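Local structure of polysaccharide deacetylase (Bacillus anthracis, 2J13) at residues F86-H91 with T133-E138; V123-L128 with L163-E168; E137-K140 with G144-E147. The protein probably removes acetyl groups from cell-wall polysaccharide, most likely peptidoglycan, as a zinc-binding family 4 carbohydrate esterase. One frame throughout, in Å; residues are numbered along the deposited sequence.

Overall arrangement
All three contacts use helix 125-143 and take it in order: contact 2 at its first turn, contact 1 at its middle, contact 3 near its end and in the chain just after it. Contacts 1 and 3 are close, their centres about 9 Å apart; they share Glu137 and Glu138 and touch through Val88 CG2 and Ile139 CD1, 4.1 Å apart. Contact 2 lies farther out, its centre about 15 Å from that of contact 1 and about 20 Å from that of contact 3. Along the chain contacts 1 and 2 interleave, while contact 3 falls inside the loop closed by contact 2. One helix thus joins strand 84-88, helix 160-168 and the chain toward strand 150-151.

Contact 1: residues F86-H91 with T133-E138; sequences FFVTGH and TSVTEE. With ZN (zinc ion), chain E.
Val135 faces the bend that joins strand 84-88 to helix 90-95, and it makes all the contacts between residues 86-91 and helix 125-143. These are purely van der Waals; no hydrogen bond crosses. Its two methyl branches divide the work. CG1, anti to the backbone N (chi1 172°), reaches the end of the strand, where Val135 CG1 lies 3.8 Å from Val88 O and 4.4 Å from Val88 CG2. The other branch points at the first turn of the next helix, with Val135 CG2 4.0 Å from Gly90 N. Gly90, with no side chain of its own, brings its backbone close, and its CA is 5.9 Å from Val135 CA. Ile93 packs against both valines and extends this buried apolar patch.

Thr89 turns away from helix 125-143 and is the N-cap of helix 90-95, its OG1 bonded to Tyr92 N. Two residues on, His91 ND1 of this exposed histidine binds a further zinc at 1.9 Å, and that ion also holds a water.

Strand 84-88 belongs to the parallel sheet of the NodB homology fold, probably a distorted (beta/alpha) barrel as in other family 4 esterases, and helix 125-143 packs at its end. Thr89 lies near a second zinc and touches its ligand His113, consistent with a metal site at the C-terminal ends of the parallel strands.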
loop_
_atom_site.group_PDB
_atom_site.type_symbol
_atom_site.label_atom_id
_atom_site.label_comp_id
_atom_site.label_asym_id
_atom_site.label_seq_id
_atom_site.Cartn_x
_atom_site.Cartn_y
_atom_site.Cartn_z
ATOM N N PHE A 86 4.639 3.423 0.126
ATOM C CA PHE A 86 5.437 2.240 0.415
ATOM C C PHE A 86 4.876 1.638 1.704
ATOM O O PHE A 86 4.977 2.255 2.774
ATOM C CB PHE A 86 6.908 2.613 0.624
ATOM C CG PHE A 86 7.574 3.147 -0.624
ATOM C CD1 PHE A 86 7.466 4.478 -0.951
ATOM C CD2 PHE A 86 8.258 2.298 -1.466
ATOM C CE1 PHE A 86 8.043 4.966 -2.118
ATOM C CE2 PHE A 86 8.877 2.791 -2.637
ATOM C CZ PHE A 86 8.765 4.140 -2.927
ATOM N N PHE A 87 4.293 0.444 1.578
ATOM C CA PHE A 87 3.744 -0.292 2.714
ATOM C C PHE A 87 4.846 -1.133 3.294
ATOM O O PHE A 87 5.266 -2.093 2.680
ATOM C CB PHE A 87 2.556 -1.186 2.267
ATOM C CG PHE A 87 1.354 -0.411 1.904
ATOM C CD1 PHE A 87 0.450 -0.006 2.865
ATOM C CD2 PHE A 87 1.076 -0.112 0.556
ATOM C CE1 PHE A 87 -0.678 0.759 2.512
ATOM C CE2 PHE A 87 -0.025 0.669 0.229
ATOM C CZ PHE A 87 -0.921 1.082 1.215
ATOM N N VAL A 88 5.336 -0.747 4.470
ATOM C CA VAL A 88 6.536 -1.350 5.090
ATOM C C VAL A 88 6.220 -2.303 6.249
ATOM O O VAL A 88 5.257 -2.100 6.987
ATOM C CB VAL A 88 7.540 -0.246 5.593
ATOM C CG1 VAL A 88 7.928 0.672 4.407
ATOM C CG2 VAL A 88 6.931 0.535 6.746
ATOM N N THR A 89 7.042 -3.337 6.398
ATOM C CA THR A 89 6.963 -4.203 7.574
ATOM C C THR A 89 7.979 -3.780 8.656
ATOM O O THR A 89 8.855 -2.962 8.422
ATOM C CB THR A 89 7.250 -5.651 7.211
ATOM O OG1 THR A 89 8.616 -5.803 6.785
ATOM C CG2 THR A 89 6.272 -6.173 6.119
ATOM N N GLY A 90 7.893 -4.390 9.824
ATOM C CA GLY A 90 8.883 -4.153 10.894
ATOM C C GLY A 90 10.296 -4.589 10.548
ATOM O O GLY A 90 11.264 -3.883 10.886
ATOM N N HIS A 91 10.440 -5.717 9.854
ATOM C CA HIS A 91 11.741 -6.193 9.406
ATOM C C HIS A 91 12.370 -5.187 8.469
ATOM O O HIS A 91 13.544 -4.863 8.564
ATOM C CB HIS A 91 11.606 -7.538 8.684
ATOM C CG HIS A 91 12.884 -8.051 8.079
ATOM N ND1 HIS A 91 13.871 -8.669 8.824
ATOM C CD2 HIS A 91 13.322 -8.064 6.798
ATOM C CE1 HIS A 91 14.864 -9.025 8.031
ATOM N NE2 HIS A 91 14.558 -8.673 6.797
ATOM N N THR A 133 -0.000 -1.621 15.527
ATOM C CA THR A 133 0.438 -0.502 16.362
ATOM C C THR A 133 1.949 -0.398 16.406
ATOM O O THR A 133 2.485 0.732 16.383
ATOM C CB THR A 133 -0.122 -0.622 17.790
ATOM O OG1 THR A 133 -1.566 -0.668 17.726
ATOM C CG2 THR A 133 0.322 0.590 18.623
ATOM N N SER A 134 2.651 -1.514 16.452
ATOM C CA SER A 134 4.110 -1.490 16.491
ATOM C C SER A 134 4.722 -0.811 15.262
ATOM O O SER A 134 5.660 -0.009 15.390
ATOM C CB SER A 134 4.699 -2.872 16.708
ATOM O OG SER A 134 4.353 -3.764 15.704
ATOM N N VAL A 135 4.215 -1.115 14.078
ATOM C CA VAL A 135 4.671 -0.456 12.863
ATOM C C VAL A 135 4.321 1.014 12.847
ATOM O O VAL A 135 5.158 1.849 12.462
ATOM C CB VAL A 135 4.123 -1.160 11.554
ATOM C CG1 VAL A 135 4.441 -0.367 10.279
ATOM C CG2 VAL A 135 4.701 -2.526 11.416
ATOM N N THR A 136 3.107 1.367 13.233
ATOM C CA THR A 136 2.680 2.766 13.231
ATOM C C THR A 136 3.579 3.611 14.121
ATOM O O THR A 136 4.105 4.635 13.705
ATOM C CB THR A 136 1.219 2.922 13.632
ATOM O OG1 THR A 136 0.402 2.355 12.586
ATOM C CG2 THR A 136 0.846 4.395 13.812
ATOM N N GLU A 137 3.791 3.117 15.322
ATOM C CA GLU A 137 4.659 3.836 16.276
ATOM C C GLU A 137 6.096 3.914 15.758
ATOM O O GLU A 137 6.769 4.965 15.902
ATOM C CB GLU A 137 4.595 3.148 17.635
ATOM C CG GLU A 137 3.214 3.232 18.274
ATOM C CD GLU A 137 3.127 2.598 19.656
ATOM O OE1 GLU A 137 4.064 1.901 20.091
ATOM O OE2 GLU A 137 2.064 2.795 20.287
ATOM N N GLU A 138 6.610 2.842 15.168
ATOM C CA GLU A 138 7.968 2.845 14.616
ATOM C C GLU A 138 8.099 3.814 13.435
ATOM O O GLU A 138 9.092 4.572 13.355
ATOM C CB GLU A 138 8.390 1.442 14.224
ATOM C CG GLU A 138 9.841 1.191 14.107
ATOM C CD GLU A 138 10.573 1.124 15.480
ATOM O OE1 GLU A 138 9.982 0.683 16.511
ATOM O OE2 GLU A 138 11.755 1.503 15.518
HETATM ZN ZN ZN E . 13.793 -9.238 10.585
HETATM O O HOH W 1 14.969 -7.957 12.100
#

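Contact 2: residues V123-L128 with L163-E168; sequences VNDEKL and LALTKE
Leu165 projects from helix 160-168 at the first turn of helix 125-143, where it meets Asp125 and Leu128; the CA atoms of Asp125 and Leu165 are 8.0 Å apart. Leu165 and Leu128 are each modelled in two conformers, and the distances here hold for one of them.

Starting at its root, Leu165 CB lies 4.2 Å from Leu128 CD2, a first, loose apolar touch. CG then turns anti to the carbonyl carbon (chi1 -65°), and CD1 continues anti to CA (chi2 176°), which carries that methyl out toward the partner helix. At the tip CD1 has neighbours of two kinds. Leu165 CD1 is 4.0 Å from Leu128 CD2, an ordinary methyl-methyl contact between side chains that meet at a slant. In this conformer the same methyl, Leu165 CD1, lies at van der Waals distance from Asp125 OD1, 3.4 Å away, with no polar bond between them; the two side chains cross nearly at right angles.

That carboxylate has its charged partner elsewhere: OD2 forms a salt bridge with Arg161, at the start of helix 160-168, which ties the two helices by charge beside the leucine packing. Leu128 CD2 also comes 4.4 Å from Thr166 OG1, whose hydrogen bond goes to Thr162 O within its own helix. Phe120 lies against Leu128 as well.

This is plain helix-to-helix packing, a leucine pair joining two helices of the NodB homology fold, with the side chain of Leu128 about 13 Å from a bound zinc.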
loop_
_atom_site.group_PDB
_atom_site.type_symbol
_atom_site.label_atom_id
_atom_site.label_comp_id
_atom_site.label_asym_id
_atom_site.label_seq_id
_atom_site.Cartn_x
_atom_site.Cartn_y
_atom_site.Cartn_z
ATOM N N VAL A 123 -4.304 -14.750 13.274
ATOM C CA VAL A 123 -3.797 -14.271 14.569
ATOM C C VAL A 123 -4.938 -13.813 15.416
ATOM O O VAL A 123 -6.003 -13.462 14.897
ATOM C CB VAL A 123 -2.789 -13.129 14.359
ATOM C CG1 VAL A 123 -1.649 -13.618 13.482
ATOM C CG2 VAL A 123 -3.486 -11.882 13.773
ATOM N N ASN A 124 -4.744 -13.810 16.740
ATOM C CA ASN A 124 -5.745 -13.295 17.655
ATOM C C ASN A 124 -5.802 -11.752 17.665
ATOM O O ASN A 124 -4.915 -11.070 17.086
ATOM C CB ASN A 124 -5.499 -13.880 19.058
ATOM C CG ASN A 124 -5.530 -15.413 19.071
ATOM O OD1 ASN A 124 -6.203 -16.048 18.249
ATOM N ND2 ASN A 124 -4.811 -16.009 20.007
ATOM N N ASP A 125 -6.823 -11.187 18.285
ATOM C CA ASP A 125 -7.090 -9.739 18.207
ATOM C C ASP A 125 -5.965 -8.897 18.845
ATOM O O ASP A 125 -5.567 -7.853 18.308
ATOM C CB ASP A 125 -8.407 -9.354 18.862
ATOM C CG ASP A 125 -9.622 -9.872 18.123
ATOM O OD1 ASP A 125 -9.453 -10.490 17.042
ATOM O OD2 ASP A 125 -10.755 -9.612 18.626
ATOM N N GLU A 126 -5.534 -9.325 20.026
ATOM C CA GLU A 126 -4.409 -8.701 20.731
ATOM C C GLU A 126 -3.156 -8.650 19.822
ATOM O O GLU A 126 -2.466 -7.618 19.733
ATOM C CB GLU A 126 -4.163 -9.471 22.046
ATOM C CG GLU A 126 -4.146 -11.054 21.983
ATOM C CD GLU A 126 -5.552 -11.825 21.936
ATOM O OE1 GLU A 126 -6.621 -11.269 21.681
ATOM O OE2 GLU A 126 -5.552 -13.055 22.158
ATOM N N LYS A 127 -2.878 -9.755 19.146
ATOM C CA LYS A 127 -1.725 -9.874 18.264
ATOM C C LYS A 127 -1.906 -8.982 17.051
ATOM O O LYS A 127 -0.955 -8.294 16.630
ATOM C CB LYS A 127 -1.528 -11.335 17.833
ATOM C CG LYS A 127 -0.333 -11.602 16.963
ATOM C CD LYS A 127 0.961 -10.999 17.525
ATOM C CE LYS A 127 2.153 -11.308 16.632
ATOM N NZ LYS A 127 3.288 -10.319 16.800
ATOM N N LEU A 128 -3.091 -8.961 16.460
ATOM C CA LEU A 128 -3.309 -8.076 15.316
ATOM C C LEU A 128 -3.103 -6.611 15.705
ATOM O O LEU A 128 -2.486 -5.825 14.951
ATOM C CB LEU A 128 -4.702 -8.263 14.700
ATOM C CG LEU A 128 -4.942 -7.383 13.475
ATOM C CD1 LEU A 128 -3.892 -7.681 12.382
ATOM C CD2 LEU A 128 -6.361 -7.512 12.932
ATOM N N LEU A 163 -10.822 -6.739 8.494
ATOM C CA LEU A 163 -11.184 -5.451 7.929
ATOM C C LEU A 163 -11.795 -4.545 8.968
ATOM O O LEU A 163 -11.389 -3.400 9.139
ATOM C CB LEU A 163 -12.156 -5.641 6.747
ATOM C CG LEU A 163 -11.618 -6.365 5.546
ATOM C CD1 LEU A 163 -12.751 -6.633 4.520
ATOM C CD2 LEU A 163 -10.440 -5.582 4.881
ATOM N N ALA A 164 -12.762 -5.060 9.720
ATOM C CA ALA A 164 -13.446 -4.250 10.708
ATOM C C ALA A 164 -12.520 -3.834 11.879
ATOM O O ALA A 164 -12.586 -2.717 12.328
ATOM C CB ALA A 164 -14.707 -4.977 11.216
ATOM N N LEU A 165 -11.660 -4.737 12.330
ATOM C CA LEU A 165 -10.707 -4.434 13.417
ATOM C C LEU A 165 -9.699 -3.384 12.975
ATOM O O LEU A 165 -9.354 -2.466 13.734
ATOM C CB LEU A 165 -9.977 -5.697 13.864
ATOM C CG LEU A 165 -10.800 -6.813 14.524
ATOM C CD1 LEU A 165 -9.911 -8.003 14.794
ATOM C CD2 LEU A 165 -11.487 -6.328 15.789
ATOM N N THR A 166 -9.251 -3.495 11.736
ATOM C CA THR A 166 -8.311 -2.511 11.171
ATOM C C THR A 166 -8.943 -1.112 11.094
ATOM O O THR A 166 -8.328 -0.142 11.504
ATOM C CB THR A 166 -7.815 -3.017 9.791
ATOM O OG1 THR A 166 -7.166 -4.301 9.983
ATOM C CG2 THR A 166 -6.841 -1.985 9.111
ATOM N N LYS A 167 -10.167 -1.001 10.580
ATOM C CA LYS A 167 -10.900 0.258 10.547
ATOM C C LYS A 167 -11.130 0.841 11.942
ATOM O O LYS A 167 -10.995 2.043 12.151
ATOM C CB LYS A 167 -12.256 0.067 9.855
ATOM C CG LYS A 167 -13.172 1.269 9.857
ATOM C CD LYS A 167 -14.498 0.876 9.189
ATOM C CE LYS A 167 -15.651 1.803 9.506
ATOM N NZ LYS A 167 -16.888 1.301 8.777
ATOM N N GLU A 168 -11.500 -0.016 12.877
ATOM C CA GLU A 168 -11.758 0.398 14.253
ATOM C C GLU A 168 -10.521 1.023 14.878
ATOM O O GLU A 168 -10.635 1.960 15.690
ATOM C CB GLU A 168 -12.198 -0.844 15.030
ATOM C CG GLU A 168 -12.569 -0.675 16.487
ATOM C CD GLU A 168 -12.766 -2.055 17.150
ATOM O OE1 GLU A 168 -13.355 -2.962 16.493
ATOM O OE2 GLU A 168 -12.315 -2.246 18.307
#

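Contact 3: residues E137-K140 with G144-E147; sequences EEIK and GQKE
A helix end and the chain leaving it make this surface contact: helix 125-143 stops, and residues 144-147 fold back beside its last turns. The turn-back begins at Gly144, whose positive phi (75°) takes the chain out of the helix. Gly144 N still gives a bond to Lys140 O at 3.0 Å, but a bent one, with an angle of 135° at the hydrogen and the donor well above the carbonyl plane.

Lys140 makes most of the remaining contact. Its extended chain runs alongside the returning backbone: Lys140 CG is 3.3 Å from Gln145 O, and Lys140 CE is 3.4 Å from Lys146 O. Its ammonium reaches Glu147 indirectly, as one water accepts from Lys140 NZ and donates to Glu147 OE1, while the charged atoms themselves stay 4.4 Å apart, beyond a salt bridge.

On the buried side Gln145 lies next to Ile139, with Gln145 CB 4.1 Å from Ile139 CG2. Gln145 NE2 also bonds Glu147 O at 2.9 Å, closing a small loop. Through the same nitrogen the returning chain bonds Ile110 O of strand 109-112; Ile139 packs the helix on Ile93 of helix 90-95 and touches Val148, just before strand 150-151.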
loop_
_atom_site.group_PDB
_atom_site.type_symbol
_atom_site.label_atom_id
_atom_site.label_comp_id
_atom_site.label_asym_id
_atom_site.label_seq_id
_atom_site.Cartn_x
_atom_site.Cartn_y
_atom_site.Cartn_z
ATOM N N GLU A 137 3.791 3.117 15.322
ATOM C CA GLU A 137 4.659 3.836 16.276
ATOM C C GLU A 137 6.096 3.914 15.758
ATOM O O GLU A 137 6.769 4.965 15.902
ATOM C CB GLU A 137 4.595 3.148 17.635
ATOM C CG GLU A 137 3.214 3.232 18.274
ATOM C CD GLU A 137 3.127 2.598 19.656
ATOM O OE1 GLU A 137 4.064 1.901 20.091
ATOM O OE2 GLU A 137 2.064 2.795 20.287
ATOM N N GLU A 138 6.610 2.842 15.168
ATOM C CA GLU A 138 7.968 2.845 14.616
ATOM C C GLU A 138 8.099 3.814 13.435
ATOM O O GLU A 138 9.092 4.572 13.355
ATOM C CB GLU A 138 8.390 1.442 14.224
ATOM C CG GLU A 138 9.841 1.191 14.107
ATOM C CD GLU A 138 10.573 1.124 15.480
ATOM O OE1 GLU A 138 9.982 0.683 16.511
ATOM O OE2 GLU A 138 11.755 1.503 15.518
ATOM N N ILE A 139 7.134 3.825 12.522
ATOM C CA ILE A 139 7.161 4.796 11.421
ATOM C C ILE A 139 7.235 6.243 11.951
ATOM O O ILE A 139 8.107 7.036 11.547
ATOM C CB ILE A 139 5.925 4.654 10.488
ATOM C CG1 ILE A 139 6.003 3.363 9.682
ATOM C CG2 ILE A 139 5.813 5.892 9.576
ATOM C CD1 ILE A 139 4.614 2.984 9.049
ATOM N N LYS A 140 6.350 6.565 12.885
ATOM C CA LYS A 140 6.290 7.905 13.498
ATOM C C LYS A 140 7.564 8.275 14.235
ATOM O O LYS A 140 8.096 9.396 14.029
ATOM C CB LYS A 140 5.104 7.991 14.434
ATOM C CG LYS A 140 3.762 8.070 13.717
ATOM C CD LYS A 140 2.625 7.958 14.700
ATOM C CE LYS A 140 1.302 8.089 14.006
ATOM N NZ LYS A 140 0.199 8.162 14.968
ATOM N N GLY A 144 9.334 10.605 11.610
ATOM C CA GLY A 144 8.540 11.773 11.864
ATOM C C GLY A 144 7.313 12.013 11.040
ATOM O O GLY A 144 6.667 13.025 11.206
ATOM N N GLN A 145 6.919 11.038 10.206
ATOM C CA GLN A 145 5.630 11.114 9.553
ATOM C C GLN A 145 4.550 11.275 10.617
ATOM O O GLN A 145 4.507 10.522 11.619
ATOM C CB GLN A 145 5.387 9.837 8.731
ATOM C CG GLN A 145 4.113 9.873 7.932
ATOM C CD GLN A 145 4.029 8.693 6.986
ATOM O OE1 GLN A 145 4.785 8.622 6.013
ATOM N NE2 GLN A 145 3.091 7.781 7.241
ATOM N N LYS A 146 3.642 12.206 10.379
ATOM C CA LYS A 146 2.653 12.604 11.387
ATOM C C LYS A 146 1.587 11.553 11.642
ATOM O O LYS A 146 1.238 11.279 12.797
ATOM C CB LYS A 146 1.983 13.907 10.957
ATOM C CG LYS A 146 0.990 14.479 11.956
ATOM C CD LYS A 146 0.157 15.573 11.322
ATOM C CE LYS A 146 -0.915 16.094 12.263
ATOM N NZ LYS A 146 -1.857 16.989 11.528
ATOM N N GLU A 147 1.058 10.982 10.555
ATOM C CA GLU A 147 -0.072 10.089 10.641
ATOM C C GLU A 147 0.277 8.857 9.816
ATOM O O GLU A 147 0.991 8.969 8.822
ATOM C CB GLU A 147 -1.312 10.753 10.058
ATOM C CG GLU A 147 -1.846 12.006 10.803
ATOM C CD GLU A 147 -2.225 11.712 12.253
ATOM O OE1 GLU A 147 -2.588 10.553 12.561
ATOM O OE2 GLU A 147 -2.168 12.639 13.106
HETATM O O HOH W 2 -1.654 7.869 12.802
#